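Local coordinates for uncharacterized protein (Alicyclobacillus acidocaldarius subsp. acidocaldarius, PDB 3RQB) that is of unknown function but, with two hot dog domains, probably acts as an acyl-CoA thioesterase, at residues P127-P132 and Y169-D174; G27-E32 and A73-F78; P56-Q61 and S90-T95; V193-V198 and A234-F239. One frame throughout, in Å; residues are numbered along the deposited sequence.

Contact 1: P127-P132 and Y169-D174; sequences PDVPPP and YQWMRD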
# COMPACT_ATOMS: atom_id res chain seq x y z
N PRO B 127 -17.35 12.15 5.64
CA PRO B 127 -17.54 13.59 5.85
C PRO B 127 -18.94 14.02 5.46
O PRO B 127 -19.59 13.36 4.65
CB PRO B 127 -16.50 14.23 4.92
CG PRO B 127 -16.00 13.13 4.06
CD PRO B 127 -16.16 11.87 4.83
N ASP B 128 -19.41 15.11 6.06
CA ASP B 128 -20.69 15.65 5.67
C ASP B 128 -20.48 16.59 4.50
O ASP B 128 -19.69 17.53 4.59
CB ASP B 128 -21.35 16.40 6.82
CG ASP B 128 -22.78 16.80 6.50
OD1 ASP B 128 -23.54 15.93 6.02
OD2 ASP B 128 -23.13 17.98 6.70
N VAL B 129 -21.19 16.33 3.40
CA VAL B 129 -20.98 17.07 2.16
C VAL B 129 -22.28 17.32 1.40
O VAL B 129 -23.26 16.59 1.57
CB VAL B 129 -20.03 16.31 1.21
CG1 VAL B 129 -18.76 15.90 1.93
CG2 VAL B 129 -20.73 15.08 0.63
N PRO B 130 -22.29 18.36 0.55
CA PRO B 130 -23.46 18.59 -0.31
C PRO B 130 -23.56 17.51 -1.38
O PRO B 130 -22.59 16.80 -1.62
CB PRO B 130 -23.16 19.96 -0.94
CG PRO B 130 -21.68 20.10 -0.87
CD PRO B 130 -21.27 19.41 0.40
N PRO B 131 -24.74 17.37 -2.01
CA PRO B 131 -24.94 16.39 -3.08
C PRO B 131 -24.29 16.86 -4.38
O PRO B 131 -24.03 18.06 -4.54
CB PRO B 131 -26.47 16.36 -3.25
CG PRO B 131 -27.03 17.16 -2.10
CD PRO B 131 -25.97 18.12 -1.70
N PRO B 132 -24.04 15.93 -5.31
CA PRO B 132 -23.46 16.25 -6.63
C PRO B 132 -24.30 17.32 -7.29
O PRO B 132 -23.82 18.07 -8.14
CB PRO B 132 -23.61 14.93 -7.40
CG PRO B 132 -23.61 13.89 -6.34
CD PRO B 132 -24.32 14.49 -5.16
N TYR B 169 -11.85 16.76 -0.93
CA TYR B 169 -13.10 16.03 -1.16
C TYR B 169 -13.56 16.27 -2.59
O TYR B 169 -13.52 17.40 -3.07
CB TYR B 169 -14.22 16.50 -0.23
CG TYR B 169 -13.96 16.40 1.26
CD1 TYR B 169 -12.94 15.60 1.77
CD2 TYR B 169 -14.75 17.12 2.16
CE1 TYR B 169 -12.71 15.53 3.15
CE2 TYR B 169 -14.53 17.05 3.53
CZ TYR B 169 -13.52 16.26 4.03
OH TYR B 169 -13.31 16.20 5.40
N GLN B 170 -14.00 15.22 -3.28
CA GLN B 170 -14.60 15.41 -4.59
C GLN B 170 -15.64 14.36 -4.97
O GLN B 170 -15.55 13.19 -4.58
CB GLN B 170 -13.51 15.45 -5.66
CG GLN B 170 -12.82 14.12 -5.91
CD GLN B 170 -11.46 14.29 -6.59
OE1 GLN B 170 -10.80 15.32 -6.42
NE2 GLN B 170 -11.05 13.28 -7.36
N TRP B 171 -16.64 14.80 -5.72
CA TRP B 171 -17.52 13.88 -6.39
C TRP B 171 -16.85 13.56 -7.71
O TRP B 171 -16.33 14.45 -8.39
CB TRP B 171 -18.88 14.51 -6.65
CG TRP B 171 -19.67 14.76 -5.40
CD1 TRP B 171 -19.99 15.97 -4.85
CD2 TRP B 171 -20.25 13.76 -4.55
NE1 TRP B 171 -20.73 15.79 -3.71
CE2 TRP B 171 -20.90 14.44 -3.50
CE3 TRP B 171 -20.27 12.36 -4.57
CZ2 TRP B 171 -21.57 13.77 -2.47
CZ3 TRP B 171 -20.94 11.69 -3.55
CH2 TRP B 171 -21.58 12.39 -2.52
N MSE B 172 -16.86 12.28 -8.06
CA MSE B 172 -16.22 11.85 -9.29
C MSE B 172 -16.90 10.61 -9.85
O MSE B 172 -17.40 9.75 -9.10
CB MSE B 172 -14.75 11.54 -9.02
CG MSE B 172 -14.57 10.35 -8.11
SE MSE B 172 -12.92 10.34 -7.10
CE MSE B 172 -13.32 8.83 -5.93
N ARG B 173 -16.91 10.53 -11.17
CA ARG B 173 -17.37 9.36 -11.89
C ARG B 173 -16.65 9.32 -13.22
O ARG B 173 -16.01 10.29 -13.61
CB ARG B 173 -18.88 9.40 -12.10
CG ARG B 173 -19.35 10.49 -13.03
CD ARG B 173 -20.79 10.25 -13.46
NE ARG B 173 -21.40 11.41 -14.11
CZ ARG B 173 -21.09 11.83 -15.34
NH1 ARG B 173 -20.16 11.19 -16.04
NH2 ARG B 173 -21.70 12.89 -15.86
N ASP B 174 -16.71 8.18 -13.89
CA ASP B 174 -16.27 8.11 -15.27
C ASP B 174 -17.10 9.09 -16.07
O ASP B 174 -18.29 9.26 -15.81
CB ASP B 174 -16.50 6.72 -15.85
CG ASP B 174 -15.79 5.63 -15.07
OD1 ASP B 174 -16.47 4.80 -14.42
OD2 ASP B 174 -14.53 5.61 -15.12
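P132 lies over one face of the W171 indole, and the carbonyl of P130 meets that indole at its edge. The proline makes a CH-pi contact: P132 CG is 4.0 Å from the centroid of the five-membered ring and 17° off its normal. At the edge, W171 NE1 donates to P130 O at 3.0 Å, with the acceptor near the plane of the ring but the N-H...O angle bent to 139°. V129 comes in obliquely on the benzo side, its CG2 3.5 Å from W171 CZ2. Over one face of the other ring, that of Y169, P127 CG makes a second CH-pi contact, 4.2 Å from the centroid and displaced toward the rim, and P127 CB is 3.7 Å from Y169 CE2. V129 ties the two aromatics together, its second methyl, CG1, 4.2 Å from Y169 CD2.

Y169 and W171 are two residues apart on strand 168-174 of the C-terminal hot dog domain, so they leave the same side of it, and in both CG lies anti to the carbonyl carbon, which leans the rings alike. The proline-rich 127-132, in the loop between strands 121-122 and 150-156, runs along that side at 32° to the strand. Replacing the indole of W171 with an alanine is likely to leave P130 O without its N-H partner and to open a gap beside P132 and V129. P127 also reaches L231 and V233 of strand 230-240.

Contact 2: G27-E32 and A73-F78; sequences GQVKAE and AKVAPF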
# COMPACT_ATOMS: atom_id res chain seq x y z
N GLY B 27 -1.18 -4.78 -25.27
CA GLY B 27 -1.97 -3.57 -25.18
C GLY B 27 -1.23 -2.41 -25.80
O GLY B 27 -0.06 -2.51 -26.20
N GLN B 28 -1.93 -1.29 -25.91
CA GLN B 28 -1.31 -0.07 -26.39
C GLN B 28 -1.53 0.95 -25.32
O GLN B 28 -2.60 0.97 -24.70
CB GLN B 28 -1.98 0.39 -27.67
CG GLN B 28 -1.31 -0.10 -28.92
CD GLN B 28 -2.08 0.26 -30.17
OE1 GLN B 28 -3.26 -0.07 -30.29
NE2 GLN B 28 -1.42 0.94 -31.11
N VAL B 29 -0.51 1.76 -25.07
CA VAL B 29 -0.72 2.93 -24.24
C VAL B 29 -1.47 3.93 -25.11
O VAL B 29 -1.02 4.29 -26.20
CB VAL B 29 0.61 3.56 -23.77
CG1 VAL B 29 0.37 4.90 -23.09
CG2 VAL B 29 1.33 2.61 -22.83
N LYS B 30 -2.63 4.36 -24.62
CA LYS B 30 -3.45 5.32 -25.35
C LYS B 30 -2.88 6.71 -25.12
O LYS B 30 -2.50 7.06 -24.01
CB LYS B 30 -4.89 5.25 -24.87
CG LYS B 30 -5.89 4.66 -25.85
CD LYS B 30 -7.30 4.82 -25.29
CE LYS B 30 -8.32 5.16 -26.38
NZ LYS B 30 -9.35 6.12 -25.90
N ALA B 31 -2.80 7.51 -26.18
CA ALA B 31 -2.29 8.86 -26.03
C ALA B 31 -3.33 9.78 -25.40
O ALA B 31 -2.99 10.84 -24.86
CB ALA B 31 -1.85 9.40 -27.37
N GLU B 32 -4.60 9.37 -25.48
CA GLU B 32 -5.70 10.16 -24.93
C GLU B 32 -5.74 10.13 -23.39
O GLU B 32 -6.36 10.98 -22.76
CB GLU B 32 -7.05 9.71 -25.53
CG GLU B 32 -7.16 9.85 -27.07
CD GLU B 32 -6.58 8.66 -27.84
OE1 GLU B 32 -6.52 8.72 -29.09
OE2 GLU B 32 -6.20 7.67 -27.19
N ALA B 73 5.83 5.03 -19.08
CA ALA B 73 5.57 4.23 -20.25
C ALA B 73 5.47 5.13 -21.49
O ALA B 73 4.87 6.20 -21.44
CB ALA B 73 4.31 3.41 -20.06
N LYS B 74 6.09 4.69 -22.59
CA LYS B 74 5.99 5.35 -23.89
C LYS B 74 4.57 5.16 -24.39
O LYS B 74 3.87 4.27 -23.88
CB LYS B 74 6.99 4.76 -24.89
CG LYS B 74 8.47 5.00 -24.55
CD LYS B 74 9.07 3.89 -23.69
CE LYS B 74 10.60 3.86 -23.82
NZ LYS B 74 11.14 5.10 -24.47
N VAL B 75 4.12 5.94 -25.37
CA VAL B 75 2.78 5.62 -25.83
C VAL B 75 3.07 4.75 -27.03
O VAL B 75 3.31 5.19 -28.16
CB VAL B 75 2.04 6.89 -26.29
CG1 VAL B 75 0.59 6.57 -26.59
CG2 VAL B 75 2.14 7.98 -25.22
N ALA B 76 2.99 3.47 -26.72
CA ALA B 76 3.48 2.42 -27.57
C ALA B 76 2.68 1.20 -27.24
O ALA B 76 2.07 1.12 -26.18
CB ALA B 76 4.97 2.17 -27.33
N PRO B 77 2.66 0.24 -28.16
CA PRO B 77 2.31 -1.08 -27.65
C PRO B 77 3.25 -1.45 -26.50
O PRO B 77 4.40 -0.98 -26.42
CB PRO B 77 2.57 -2.00 -28.84
CG PRO B 77 2.50 -1.11 -30.04
CD PRO B 77 3.01 0.23 -29.58
N PHE B 78 2.73 -2.29 -25.61
CA PHE B 78 3.46 -2.84 -24.48
C PHE B 78 3.03 -4.28 -24.34
O PHE B 78 2.10 -4.74 -25.02
CB PHE B 78 3.11 -2.13 -23.19
CG PHE B 78 1.66 -2.17 -22.87
CD1 PHE B 78 1.13 -3.24 -22.19
CD2 PHE B 78 0.82 -1.15 -23.28
CE1 PHE B 78 -0.21 -3.28 -21.90
CE2 PHE B 78 -0.53 -1.19 -23.00
CZ PHE B 78 -1.04 -2.25 -22.31
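A short antiparallel pairing, G27 with F78 and Q28 with P77, joins the end of strand 25-28 to the beginning of strand 77-87. G27 and F78 form a hydrogen-bonded pair: F78 N gives to G27 O at 2.9 Å, and G27 N returns a longer bond to F78 O at 3.3 Å. Past the strand ends, V29 N still reaches A76 O at 2.9 Å, nearly straight at 177°. The non-hydrogen-bonded pair between them sets Q28 CG against the ring of P77.

F78 CG stands between its own backbone N and carbonyl carbon (chi1 58°), which folds the phenyl back over G27, with G27 CA 3.7 Å from the ring centroid. This is the cross-strand arrangement known as aromatic rescue of glycine, here within the N-terminal hot dog domain. V29 N lies at the edge of the same phenyl, and V29 CG2 packs between F78 CD2, at 3.8 Å, and A73 CB. A serine in place of F78 would probably uncover the G27 backbone and leave V29 CG2 without its aromatic neighbour. From strand 91-100, Q100 NE2 bonds to the carbonyls of K74 and P77.

Contact 3: P56-Q61 and S90-T95; sequences PERLGQ and STQHFT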
# COMPACT_ATOMS: atom_id res chain seq x y z
N PRO B 56 -7.03 -16.88 -17.35
CA PRO B 56 -7.85 -18.09 -17.29
C PRO B 56 -7.82 -18.78 -15.93
O PRO B 56 -8.83 -19.33 -15.49
CB PRO B 56 -7.21 -19.00 -18.35
CG PRO B 56 -5.84 -18.43 -18.58
CD PRO B 56 -6.00 -16.96 -18.39
N GLU B 57 -6.66 -18.75 -15.28
CA GLU B 57 -6.51 -19.42 -14.00
C GLU B 57 -7.18 -18.60 -12.92
O GLU B 57 -7.43 -19.10 -11.82
CB GLU B 57 -5.04 -19.58 -13.64
CG GLU B 57 -4.18 -20.18 -14.73
CD GLU B 57 -4.27 -21.69 -14.77
OE1 GLU B 57 -3.24 -22.31 -15.12
OE2 GLU B 57 -5.35 -22.24 -14.47
N ARG B 58 -7.44 -17.34 -13.22
CA ARG B 58 -7.93 -16.44 -12.19
C ARG B 58 -9.27 -16.87 -11.62
O ARG B 58 -10.23 -17.17 -12.34
CB ARG B 58 -7.98 -14.99 -12.66
CG ARG B 58 -9.06 -14.20 -11.96
CD ARG B 58 -10.20 -13.96 -12.91
NE ARG B 58 -11.37 -13.41 -12.24
CZ ARG B 58 -12.37 -12.82 -12.88
NH1 ARG B 58 -12.33 -12.69 -14.20
NH2 ARG B 58 -13.40 -12.34 -12.20
N LEU B 59 -9.31 -16.89 -10.30
CA LEU B 59 -10.49 -17.30 -9.58
C LEU B 59 -10.80 -16.22 -8.57
O LEU B 59 -9.94 -15.40 -8.25
CB LEU B 59 -10.25 -18.64 -8.89
CG LEU B 59 -9.87 -19.78 -9.84
CD1 LEU B 59 -10.03 -21.12 -9.16
CD2 LEU B 59 -10.70 -19.75 -11.12
N GLY B 60 -12.04 -16.21 -8.10
CA GLY B 60 -12.49 -15.18 -7.18
C GLY B 60 -12.44 -13.80 -7.80
O GLY B 60 -12.31 -13.62 -9.01
N GLN B 61 -12.53 -12.80 -6.93
CA GLN B 61 -12.52 -11.41 -7.32
C GLN B 61 -11.39 -10.64 -6.62
O GLN B 61 -10.85 -11.09 -5.60
CB GLN B 61 -13.89 -10.78 -7.02
CG GLN B 61 -15.03 -11.31 -7.89
CD GLN B 61 -14.86 -10.93 -9.36
OE1 GLN B 61 -13.74 -10.80 -9.86
NE2 GLN B 61 -15.98 -10.74 -10.05
N SER B 90 -9.64 -20.31 -1.01
CA SER B 90 -10.36 -19.06 -1.13
C SER B 90 -9.55 -17.88 -1.67
O SER B 90 -10.04 -16.75 -1.67
CB SER B 90 -10.96 -18.70 0.22
OG SER B 90 -10.05 -19.01 1.26
N THR B 91 -8.30 -18.10 -2.07
CA THR B 91 -7.41 -16.96 -2.31
C THR B 91 -6.31 -17.18 -3.37
O THR B 91 -5.79 -18.29 -3.52
CB THR B 91 -6.81 -16.51 -0.97
OG1 THR B 91 -6.61 -15.10 -0.98
CG2 THR B 91 -5.51 -17.23 -0.67
N GLN B 92 -5.95 -16.12 -4.10
CA GLN B 92 -5.00 -16.20 -5.23
C GLN B 92 -4.07 -14.98 -5.40
O GLN B 92 -4.53 -13.83 -5.36
CB GLN B 92 -5.78 -16.42 -6.52
CG GLN B 92 -4.95 -16.91 -7.68
CD GLN B 92 -5.74 -16.96 -8.97
OE1 GLN B 92 -6.76 -16.29 -9.10
NE2 GLN B 92 -5.28 -17.77 -9.92
N HIS B 93 -2.77 -15.21 -5.63
CA HIS B 93 -1.80 -14.12 -5.76
C HIS B 93 -1.18 -14.03 -7.15
O HIS B 93 -0.70 -15.03 -7.69
CB HIS B 93 -0.65 -14.31 -4.76
CG HIS B 93 -1.00 -13.98 -3.35
ND1 HIS B 93 -1.76 -14.82 -2.56
CD2 HIS B 93 -0.66 -12.93 -2.57
CE1 HIS B 93 -1.89 -14.29 -1.35
NE2 HIS B 93 -1.23 -13.14 -1.33
N PHE B 94 -1.14 -12.82 -7.72
CA PHE B 94 -0.56 -12.59 -9.05
C PHE B 94 0.68 -11.72 -9.03
O PHE B 94 0.80 -10.81 -8.21
CB PHE B 94 -1.58 -11.94 -9.98
CG PHE B 94 -2.58 -12.90 -10.55
CD1 PHE B 94 -3.72 -13.24 -9.83
CD2 PHE B 94 -2.40 -13.45 -11.81
CE1 PHE B 94 -4.64 -14.13 -10.36
CE2 PHE B 94 -3.33 -14.33 -12.35
CZ PHE B 94 -4.45 -14.68 -11.62
N THR B 95 1.60 -11.98 -9.95
CA THR B 95 2.77 -11.13 -10.15
C THR B 95 2.79 -10.64 -11.60
O THR B 95 2.77 -11.44 -12.53
CB THR B 95 4.09 -11.88 -9.85
OG1 THR B 95 4.30 -11.92 -8.43
CG2 THR B 95 5.27 -11.19 -10.52
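This is a side-chain-to-backbone contact, in which the Q92 amide of strand 91-100 grips the E57-L59 backbone in the loop after helix 41-53 of the N-terminal hot dog domain. Q92 OE1 accepts from L59 N at 2.9 Å, close to straight at 168°, the donor tilted somewhat from the carbonyl plane. The other half of the amide gives a weak bond in return: Q92 NE2 to E57 O is 3.2 Å and bent to 141°. With a donor and an acceptor both engaged on one loop, the amide has a defined rotation. It gets there on a stretched chain, CG anti to the backbone N (chi1 -164°) and the rest extended, which spans the 7.1 Å from Q92 CA to L59 CA.

Two residues on, F94 points the same way and packs against R58: F94 CZ is 3.7 Å from R58 CB, and R58 CA lies at the ring edge. The R58 side chain then leads off, and its NH1 bonds to M53 O at the end of helix 41-53.

Around this, Q92 and F94 pack on P84 of strand 77-87 and meet F112 of strand 103-113, and F94 touches A52, so the loop is held against the sheet just before it enters strand 61-69.

Contact 4: V193-V198 and A234-F239; sequences VPRVYV and ARATGF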
# COMPACT_ATOMS: atom_id res chain seq x y z
N VAL B 193 -6.06 15.37 -7.56
CA VAL B 193 -5.01 16.35 -7.73
C VAL B 193 -3.90 16.02 -6.75
O VAL B 193 -4.17 15.62 -5.62
CB VAL B 193 -5.56 17.74 -7.44
CG1 VAL B 193 -4.46 18.67 -6.96
CG2 VAL B 193 -6.25 18.28 -8.68
N PRO B 194 -2.63 16.18 -7.19
CA PRO B 194 -1.47 15.80 -6.38
C PRO B 194 -1.44 16.59 -5.08
O PRO B 194 -1.52 17.82 -5.13
CB PRO B 194 -0.28 16.25 -7.25
CG PRO B 194 -0.82 16.32 -8.62
CD PRO B 194 -2.23 16.80 -8.45
N ARG B 195 -1.29 15.89 -3.96
CA ARG B 195 -1.45 16.55 -2.66
C ARG B 195 -0.65 17.87 -2.61
O ARG B 195 -1.18 18.92 -2.21
CB ARG B 195 -1.04 15.61 -1.52
CG ARG B 195 -1.92 14.37 -1.34
CD ARG B 195 -3.37 14.72 -1.05
NE ARG B 195 -4.14 14.88 -2.29
CZ ARG B 195 -5.18 15.69 -2.45
NH1 ARG B 195 -5.60 16.45 -1.46
NH2 ARG B 195 -5.81 15.75 -3.62
N VAL B 196 0.60 17.82 -3.06
CA VAL B 196 1.50 18.96 -2.99
C VAL B 196 0.96 20.22 -3.69
O VAL B 196 1.07 21.33 -3.16
CB VAL B 196 2.91 18.58 -3.49
CG1 VAL B 196 2.91 18.42 -4.99
CG2 VAL B 196 3.94 19.62 -3.06
N TYR B 197 0.37 20.07 -4.88
CA TYR B 197 -0.29 21.21 -5.52
C TYR B 197 -1.28 21.84 -4.55
O TYR B 197 -1.29 23.06 -4.36
CB TYR B 197 -1.06 20.78 -6.78
CG TYR B 197 -0.23 20.23 -7.93
CD1 TYR B 197 1.14 20.11 -7.83
CD2 TYR B 197 -0.84 19.85 -9.12
CE1 TYR B 197 1.90 19.61 -8.89
CE2 TYR B 197 -0.10 19.34 -10.18
CZ TYR B 197 1.27 19.23 -10.06
OH TYR B 197 2.01 18.73 -11.12
N VAL B 198 -2.10 21.00 -3.93
CA VAL B 198 -3.12 21.49 -3.02
C VAL B 198 -2.50 22.33 -1.91
O VAL B 198 -3.06 23.34 -1.47
CB VAL B 198 -3.89 20.33 -2.36
CG1 VAL B 198 -5.17 20.86 -1.74
CG2 VAL B 198 -4.19 19.22 -3.37
N ALA B 234 -8.90 12.40 -0.33
CA ALA B 234 -7.47 12.18 -0.35
C ALA B 234 -6.83 13.13 0.64
O ALA B 234 -7.12 14.32 0.65
CB ALA B 234 -6.92 12.40 -1.74
N ARG B 235 -5.95 12.58 1.47
CA ARG B 235 -5.22 13.39 2.43
C ARG B 235 -3.74 13.08 2.27
O ARG B 235 -3.35 12.16 1.55
CB ARG B 235 -5.71 13.15 3.87
CG ARG B 235 -5.19 11.88 4.54
CD ARG B 235 -5.78 11.68 5.95
NE ARG B 235 -5.35 10.41 6.56
CZ ARG B 235 -4.35 10.27 7.43
NH1 ARG B 235 -3.63 11.33 7.81
NH2 ARG B 235 -4.05 9.07 7.92
N ALA B 236 -2.92 13.90 2.90
CA ALA B 236 -1.48 13.70 2.84
C ALA B 236 -0.98 13.51 4.25
O ALA B 236 -1.67 13.83 5.22
CB ALA B 236 -0.80 14.89 2.20
N THR B 237 0.20 12.94 4.37
CA THR B 237 0.80 12.74 5.68
C THR B 237 1.98 13.68 5.88
O THR B 237 1.94 14.57 6.73
CB THR B 237 1.22 11.28 5.88
OG1 THR B 237 0.28 10.43 5.21
CG2 THR B 237 1.24 10.95 7.35
N GLY B 238 3.01 13.52 5.07
CA GLY B 238 4.15 14.41 5.17
C GLY B 238 4.82 14.61 3.83
O GLY B 238 4.49 13.93 2.86
N PHE B 239 5.75 15.56 3.79
CA PHE B 239 6.56 15.79 2.61
C PHE B 239 7.99 15.94 3.09
O PHE B 239 8.31 16.87 3.83
CB PHE B 239 6.15 17.10 1.93
CG PHE B 239 4.66 17.24 1.70
CD1 PHE B 239 3.82 17.71 2.71
CD2 PHE B 239 4.10 16.96 0.45
CE1 PHE B 239 2.45 17.86 2.49
CE2 PHE B 239 2.73 17.12 0.22
CZ PHE B 239 1.90 17.57 1.24
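R195, in the first turn of helix 195-200, has the most surface covered here, and it lies along strand 230-240 against A234, A236 and R235. Its aliphatic part packs on the strand: R195 CG is 3.7 Å from A236 CB, and R195 CD is 3.6 Å from R235 O. Bends at chi2 and chi3 then lay the guanidinium flat against A234, whose CB sits over the centre of one face, 3.8 Å from R195 CZ. V198 CG2, one helical turn on, covers the opposite face toward its rim, so the flat group is sandwiched between strand and helix.

F239 comes next in buried area. Its ring approaches the helix obliquely, with CE2 3.9 Å from V196 CA and 4.0 Å from V196 CB. The phenyl also meets F244 of strand 243-251 and W119 of the second subunit; G238 and F239 pair with a strand of that subunit, which carries the sheet across the dimer interface of these hot dog domains.

No hydrogen bond crosses between helix and strand. The polar end of R195 instead finds partners elsewhere: NH1 bonds to A166 O and T168 OG1, NE to Q246 OE1, and NH2 weakly to V193 O. The chemistry therefore suggests a buried cation whose faces are apolar and whose charge is probably spread over several neutral oxygens.

How the contacts relate
From the N terminus, contact 2 opens at 27-32 and contact 3 at 56-61; contact 2 closes at 73-78 before contact 3 closes at 90-95, so the two cross. Together they bind strand 25-28 and the loop after helix 41-53 to the neighbouring strands 77-87 and 91-100 of the N-terminal hot dog domain. Contact 1 then closes its loop from 127-132 to 169-174, and contact 4 follows in series from 193-198 to 234-239, within the C-terminal domain. Their strands, 168-174 and 230-240, are neighbours, and nearest atoms are about 5 Å apart. Contacts 3 and 4, 33 Å apart between centres, both touch the second subunit.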